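PDB 3GFF: IroE-like serine hydrolase from Shewanella oneidensis, which probably hydrolyses ester bonds, as a putative serine esterase of the alpha/beta-hydrolase fold. Local coordinates for residues L17-L22 with D119-L125; A200-N204 with Y215-L219. All blocks are in the same frame, centred on the assembly; numbering follows the deposited sequence.

Contact 1: residues L17-L22 with D119-L125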
loop_
_atom_site.group_PDB
_atom_site.type_symbol
_atom_site.label_atom_id
_atom_site.label_comp_id
_atom_site.label_asym_id
_atom_site.label_seq_id
_atom_site.Cartn_x
_atom_site.Cartn_y
_atom_site.Cartn_z
ATOM N N LEU A 17 2.666 25.269 14.484
ATOM C CA LEU A 17 2.104 26.548 14.135
ATOM C C LEU A 17 1.132 26.982 15.243
ATOM O O LEU A 17 0.238 26.208 15.653
ATOM C CB LEU A 17 1.374 26.370 12.798
ATOM C CG LEU A 17 0.851 27.552 12.006
ATOM C CD1 LEU A 17 0.429 27.097 10.624
ATOM C CD2 LEU A 17 -0.307 28.182 12.740
ATOM N N GLU A 18 1.293 28.204 15.727
ATOM C CA GLU A 18 0.358 28.753 16.711
ATOM C C GLU A 18 -0.860 29.215 15.931
ATOM O O GLU A 18 -0.757 30.159 15.177
ATOM C CB GLU A 18 0.960 29.923 17.490
ATOM C CG GLU A 18 2.098 29.548 18.422
ATOM C CD GLU A 18 1.745 28.408 19.391
ATOM O OE1 GLU A 18 0.986 28.637 20.379
ATOM O OE2 GLU A 18 2.251 27.282 19.174
ATOM N N SER A 19 -2.001 28.533 16.083
ATOM C CA SER A 19 -3.219 28.930 15.383
ATOM C C SER A 19 -3.913 30.012 16.164
ATOM O O SER A 19 -4.389 29.767 17.256
ATOM C CB SER A 19 -4.205 27.771 15.184
ATOM O OG SER A 19 -5.394 28.232 14.555
ATOM N N ARG A 20 -3.927 31.219 15.605
ATOM C CA ARG A 20 -4.673 32.344 16.168
ATOM C C ARG A 20 -6.189 32.088 16.055
ATOM O O ARG A 20 -6.946 32.438 16.950
ATOM C CB ARG A 20 -4.327 33.571 15.357
ATOM C CG ARG A 20 -2.821 33.794 15.237
ATOM C CD ARG A 20 -2.392 34.947 15.931
ATOM N NE ARG A 20 -3.010 36.077 15.276
ATOM C CZ ARG A 20 -2.977 37.309 15.751
ATOM N NH1 ARG A 20 -2.311 37.599 16.884
ATOM N NH2 ARG A 20 -3.606 38.262 15.089
ATOM N N LEU A 21 -6.596 31.519 14.910
ATOM C CA LEU A 21 -7.973 31.117 14.628
ATOM C C LEU A 21 -8.508 30.059 15.597
ATOM O O LEU A 21 -9.591 30.209 16.111
ATOM C CB LEU A 21 -8.082 30.504 13.214
ATOM C CG LEU A 21 -8.547 31.431 12.101
ATOM C CD1 LEU A 21 -8.311 30.848 10.713
ATOM C CD2 LEU A 21 -10.047 31.699 12.360
ATOM N N LEU A 22 -7.757 28.968 15.768
ATOM C CA LEU A 22 -8.139 27.878 16.661
ATOM C C LEU A 22 -7.713 28.125 18.137
ATOM O O LEU A 22 -8.133 27.390 19.031
ATOM C CB LEU A 22 -7.631 26.518 16.103
ATOM C CG LEU A 22 -8.250 26.125 14.743
ATOM C CD1 LEU A 22 -7.743 24.802 14.159
ATOM C CD2 LEU A 22 -9.785 26.092 14.870
ATOM N N ASP A 119 -10.681 27.017 7.622
ATOM C CA ASP A 119 -10.148 28.389 7.652
ATOM C C ASP A 119 -8.719 28.369 8.172
ATOM O O ASP A 119 -7.843 29.094 7.672
ATOM C CB ASP A 119 -11.000 29.280 8.530
ATOM C CG ASP A 119 -12.351 29.598 7.911
ATOM O OD1 ASP A 119 -12.567 29.410 6.696
ATOM O OD2 ASP A 119 -13.208 30.025 8.663
ATOM N N PHE A 120 -8.477 27.552 9.193
ATOM C CA PHE A 120 -7.116 27.337 9.725
ATOM C C PHE A 120 -6.128 26.909 8.629
ATOM O O PHE A 120 -5.007 27.398 8.561
ATOM C CB PHE A 120 -7.118 26.335 10.889
ATOM C CG PHE A 120 -5.818 25.523 11.007
ATOM C CD1 PHE A 120 -4.634 26.113 11.442
ATOM C CD2 PHE A 120 -5.799 24.152 10.684
ATOM C CE1 PHE A 120 -3.437 25.365 11.552
ATOM C CE2 PHE A 120 -4.582 23.396 10.756
ATOM C CZ PHE A 120 -3.413 24.025 11.191
ATOM N N ILE A 121 -6.564 26.003 7.769
ATOM C CA ILE A 121 -5.732 25.518 6.673
ATOM C C ILE A 121 -5.458 26.649 5.671
ATOM O O ILE A 121 -4.312 26.907 5.327
ATOM C CB ILE A 121 -6.355 24.280 5.973
ATOM C CG1 ILE A 121 -6.389 23.084 6.935
ATOM C CG2 ILE A 121 -5.587 23.936 4.638
ATOM C CD1 ILE A 121 -7.151 21.879 6.409
ATOM N N GLU A 122 -6.502 27.353 5.247
ATOM C CA GLU A 122 -6.338 28.394 4.237
ATOM C C GLU A 122 -5.715 29.671 4.698
ATOM O O GLU A 122 -4.999 30.312 3.923
ATOM C CB GLU A 122 -7.683 28.723 3.569
ATOM C CG GLU A 122 -8.219 27.553 2.768
ATOM C CD GLU A 122 -9.341 27.916 1.843
ATOM O OE1 GLU A 122 -10.496 28.063 2.281
ATOM O OE2 GLU A 122 -9.077 27.990 0.641
ATOM N N LYS A 123 -6.018 30.060 5.937
ATOM C CA LYS A 123 -5.585 31.342 6.439
ATOM C C LYS A 123 -4.258 31.261 7.189
ATOM O O LYS A 123 -3.531 32.229 7.207
ATOM C CB LYS A 123 -6.683 31.988 7.297
ATOM C CG LYS A 123 -7.996 32.222 6.545
ATOM C CD LYS A 123 -7.884 33.321 5.497
ATOM C CE LYS A 123 -9.293 33.725 4.934
ATOM N NZ LYS A 123 -9.228 34.841 3.916
ATOM N N GLU A 124 -3.933 30.095 7.750
ATOM C CA GLU A 124 -2.698 29.935 8.510
ATOM C C GLU A 124 -1.767 28.846 7.996
ATOM O O GLU A 124 -0.642 29.142 7.567
ATOM C CB GLU A 124 -3.042 29.694 9.964
ATOM C CG GLU A 124 -3.859 30.809 10.589
ATOM C CD GLU A 124 -4.358 30.506 11.986
ATOM O OE1 GLU A 124 -4.672 29.343 12.298
ATOM O OE2 GLU A 124 -4.482 31.436 12.782
ATOM N N LEU A 125 -2.213 27.596 7.985
ATOM C CA LEU A 125 -1.317 26.512 7.576
ATOM C C LEU A 125 -0.785 26.609 6.108
ATOM O O LEU A 125 0.433 26.654 5.903
ATOM C CB LEU A 125 -1.934 25.142 7.868
ATOM C CG LEU A 125 -1.019 23.913 7.640
ATOM C CD1 LEU A 125 0.199 23.895 8.548
ATOM C CD2 LEU A 125 -1.807 22.601 7.785
#
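Glu-124 reaches from helix 114-132 to Ser-19 and Leu-21, where strand 12-19 runs into a turn, with two good hydrogen bonds and a weak one. Its CB lies near CD2 of Leu-17, the chain runs on extended beyond CG (chi2 173°), and the carboxylate arrives beside the backbone of the turn. OE1 takes the hydroxyl proton of Ser-19 on its syn lone pair, with OG 2.6 Å from OE1. OE2 accepts from the backbone N-H of Leu-21, whose N is 3.0 Å from Glu-124 OE2; this bond is nearly straight (168°), on the syn side and tilted from the carboxylate plane. The amide N of Arg-20 adds only a weak, bent bond to OE2. With chi1 at 177°, Ser-19 OG swings back beside its own carbonyl carbon, where it can also accept from Leu-22 N, 2.8 Å from OG, an ST motif that closes the turn.

Leucines pack around this polar cluster. Leu-17 sets CD1 against the backbone of Leu-125, 3.6 Å from its CA, and meets CD1 of the same residue. Leu-21 lays CD1 over the Asp-119 carbonyl, 3.5 Å from O, and Leu-22 brings CD1 to 3.7 Å from CB of Phe-120, their side chains crossing at about a right angle. Beyond them, Phe-120 and Leu-125 continue onto Ile-81 of the central sheet. One carboxylate thus binds a hydroxyl and two backbone amides of a single turn; these donors would probably stabilise its negative charge and fix its rotation.

Contact 2: residues A200-N204 with Y215-L219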
loop_
_atom_site.group_PDB
_atom_site.type_symbol
_atom_site.label_atom_id
_atom_site.label_comp_id
_atom_site.label_asym_id
_atom_site.label_seq_id
_atom_site.Cartn_x
_atom_site.Cartn_y
_atom_site.Cartn_z
ATOM N N ALA A 200 -13.711 6.530 -2.157
ATOM C CA ALA A 200 -13.436 5.106 -1.910
ATOM C C ALA A 200 -14.607 4.703 -1.044
ATOM O O ALA A 200 -14.971 5.453 -0.129
ATOM C CB ALA A 200 -12.105 4.875 -1.144
ATOM N N ILE A 201 -15.193 3.544 -1.322
ATOM C CA ILE A 201 -16.342 3.066 -0.578
ATOM C C ILE A 201 -16.067 1.631 -0.143
ATOM O O ILE A 201 -15.969 0.738 -0.992
ATOM C CB ILE A 201 -17.664 3.125 -1.418
ATOM C CG1 ILE A 201 -17.878 4.524 -1.983
ATOM C CG2 ILE A 201 -18.875 2.684 -0.550
ATOM C CD1 ILE A 201 -19.055 4.676 -3.000
ATOM N N ALA A 202 -15.938 1.420 1.177
ATOM C CA ALA A 202 -15.648 0.105 1.731
ATOM C C ALA A 202 -16.938 -0.679 2.052
ATOM O O ALA A 202 -18.030 -0.220 1.758
ATOM C CB ALA A 202 -14.745 0.233 2.978
ATOM N N ASN A 203 -16.786 -1.859 2.660
ATOM C CA ASN A 203 -17.896 -2.749 3.008
ATOM C C ASN A 203 -17.889 -3.083 4.528
ATOM O O ASN A 203 -17.805 -4.255 4.915
ATOM C CB ASN A 203 -17.768 -4.020 2.153
ATOM C CG ASN A 203 -18.999 -4.945 2.250
ATOM O OD1 ASN A 203 -20.082 -4.506 2.591
ATOM N ND2 ASN A 203 -18.807 -6.225 1.979
ATOM N N ASN A 204 -17.944 -2.059 5.387
ATOM C CA ASN A 204 -17.870 -2.267 6.853
ATOM C C ASN A 204 -19.186 -2.889 7.347
ATOM O O ASN A 204 -20.267 -2.389 6.981
ATOM C CB ASN A 204 -17.641 -0.947 7.574
ATOM C CG ASN A 204 -17.053 -1.122 8.973
ATOM O OD1 ASN A 204 -15.948 -1.634 9.122
ATOM N ND2 ASN A 204 -17.754 -0.633 9.987
ATOM N N TYR A 215 -25.820 0.804 6.935
ATOM C CA TYR A 215 -26.295 2.184 6.800
ATOM C C TYR A 215 -25.222 3.159 6.310
ATOM O O TYR A 215 -25.495 3.995 5.463
ATOM C CB TYR A 215 -26.858 2.647 8.148
ATOM C CG TYR A 215 -27.363 4.070 8.188
ATOM C CD1 TYR A 215 -28.670 4.361 7.840
ATOM C CD2 TYR A 215 -26.554 5.113 8.616
ATOM C CE1 TYR A 215 -29.151 5.646 7.884
ATOM C CE2 TYR A 215 -27.042 6.424 8.671
ATOM C CZ TYR A 215 -28.345 6.670 8.300
ATOM O OH TYR A 215 -28.887 7.931 8.357
ATOM N N HIS A 216 -24.022 3.069 6.877
ATOM C CA HIS A 216 -22.882 3.903 6.482
ATOM C C HIS A 216 -22.491 3.633 5.003
ATOM O O HIS A 216 -22.264 4.572 4.223
ATOM C CB HIS A 216 -21.720 3.648 7.477
ATOM C CG HIS A 216 -20.351 3.939 6.942
ATOM N ND1 HIS A 216 -19.909 5.212 6.634
ATOM C CD2 HIS A 216 -19.294 3.113 6.729
ATOM C CE1 HIS A 216 -18.655 5.148 6.236
ATOM N NE2 HIS A 216 -18.270 3.885 6.246
ATOM N N LYS A 217 -22.387 2.356 4.637
ATOM C CA LYS A 217 -22.049 1.983 3.259
ATOM C C LYS A 217 -23.124 2.462 2.275
ATOM O O LYS A 217 -22.805 3.033 1.227
ATOM C CB LYS A 217 -21.884 0.480 3.129
ATOM C CG LYS A 217 -21.715 0.012 1.680
ATOM C CD LYS A 217 -21.491 -1.450 1.540
ATOM C CE LYS A 217 -22.723 -2.248 1.706
ATOM N NZ LYS A 217 -22.501 -3.525 0.953
ATOM N N ASP A 218 -24.389 2.262 2.627
ATOM C CA ASP A 218 -25.493 2.645 1.743
ATOM C C ASP A 218 -25.536 4.150 1.479
ATOM O O ASP A 218 -25.773 4.559 0.343
ATOM C CB ASP A 218 -26.835 2.103 2.259
ATOM C CG ASP A 218 -26.828 0.610 2.406
ATOM O OD1 ASP A 218 -26.028 -0.022 1.696
ATOM O OD2 ASP A 218 -27.600 0.059 3.227
ATOM N N LEU A 219 -25.281 4.964 2.508
ATOM C CA LEU A 219 -25.176 6.429 2.350
ATOM C C LEU A 219 -24.124 6.791 1.329
ATOM O O LEU A 219 -24.352 7.689 0.519
ATOM C CB LEU A 219 -24.862 7.139 3.685
ATOM C CG LEU A 219 -26.061 7.727 4.465
ATOM C CD1 LEU A 219 -27.333 6.967 4.280
ATOM C CD2 LEU A 219 -25.760 7.906 5.906
HETATM O O HOH W 1 -21.486 0.051 6.839
#
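Lys-217 lies alongside Asn-203, the two side chains pointing the same way, and its methylenes run past the backbone carbonyl of Ala-202. CG and CD each come within 3.7 Å of Ala-202 O; the chain then bends at chi3 (77°), which turns CE and NZ to Asn-203 OD1. NZ donates to Asn-203 OD1 at 3.1 Å, approaching from above the carbonyl plane, 48° out of it. The same ammonium is bonded to Tyr-241 OH on the neighbouring strand, and Asn-203 ND2 is taken by the carbonyl of Pro-243. Replacing Lys-217 with an alanine would probably leave Asn-203 OD1 without this donor and open a gap beside the Ala-202 carbonyl.

Here the chain leaves strand 195-201 of the alpha/beta-hydrolase sheet and returns, through the small hairpin of 206-207 and 211-212, as the first turn of helix 215-230. Deeper in, Ile-201 CG2 comes to 4.5 Å from CG of Lys-217, with Ala-224 further along the helix also touching this isoleucine. Asn-204 presents CB at the edge of the His-216 ring, near its plane, 4.5 Å from CD2. A water joins the backbones at this end: it lies 2.7 Å from Asn-204 O and accepts a weak bond from Lys-217 N. The His-216 ring turns its NE2 to Asp-169, the acid of a probable Ser-His-Asp triad with Ser-145 and His-247, while Asn-204 ND2 donates to Leu-206 O and its OD1 accepts from the backbone N of His-247.

From the N terminus, strand 12-19 enters contact 1 first; its partner helix comes about a hundred residues later, so the loop closed there is long and takes in strands 24-31, 43-48 and 77-81 of the central sheet. Contact 2 opens only after contact 1 has closed, and spans just ten intervening residues around a small hairpin. The two are in series, neither nested nor crossed. Both reach the same mixed sheet toward opposite ends of its strand order: contact 1 joins the outermost strand 12-19 to helix 114-132, contact 2 the next-to-last strand 195-201 to helix 215-230. Their centres stand 32 Å apart, and contact 2 is the one beside the probable triad.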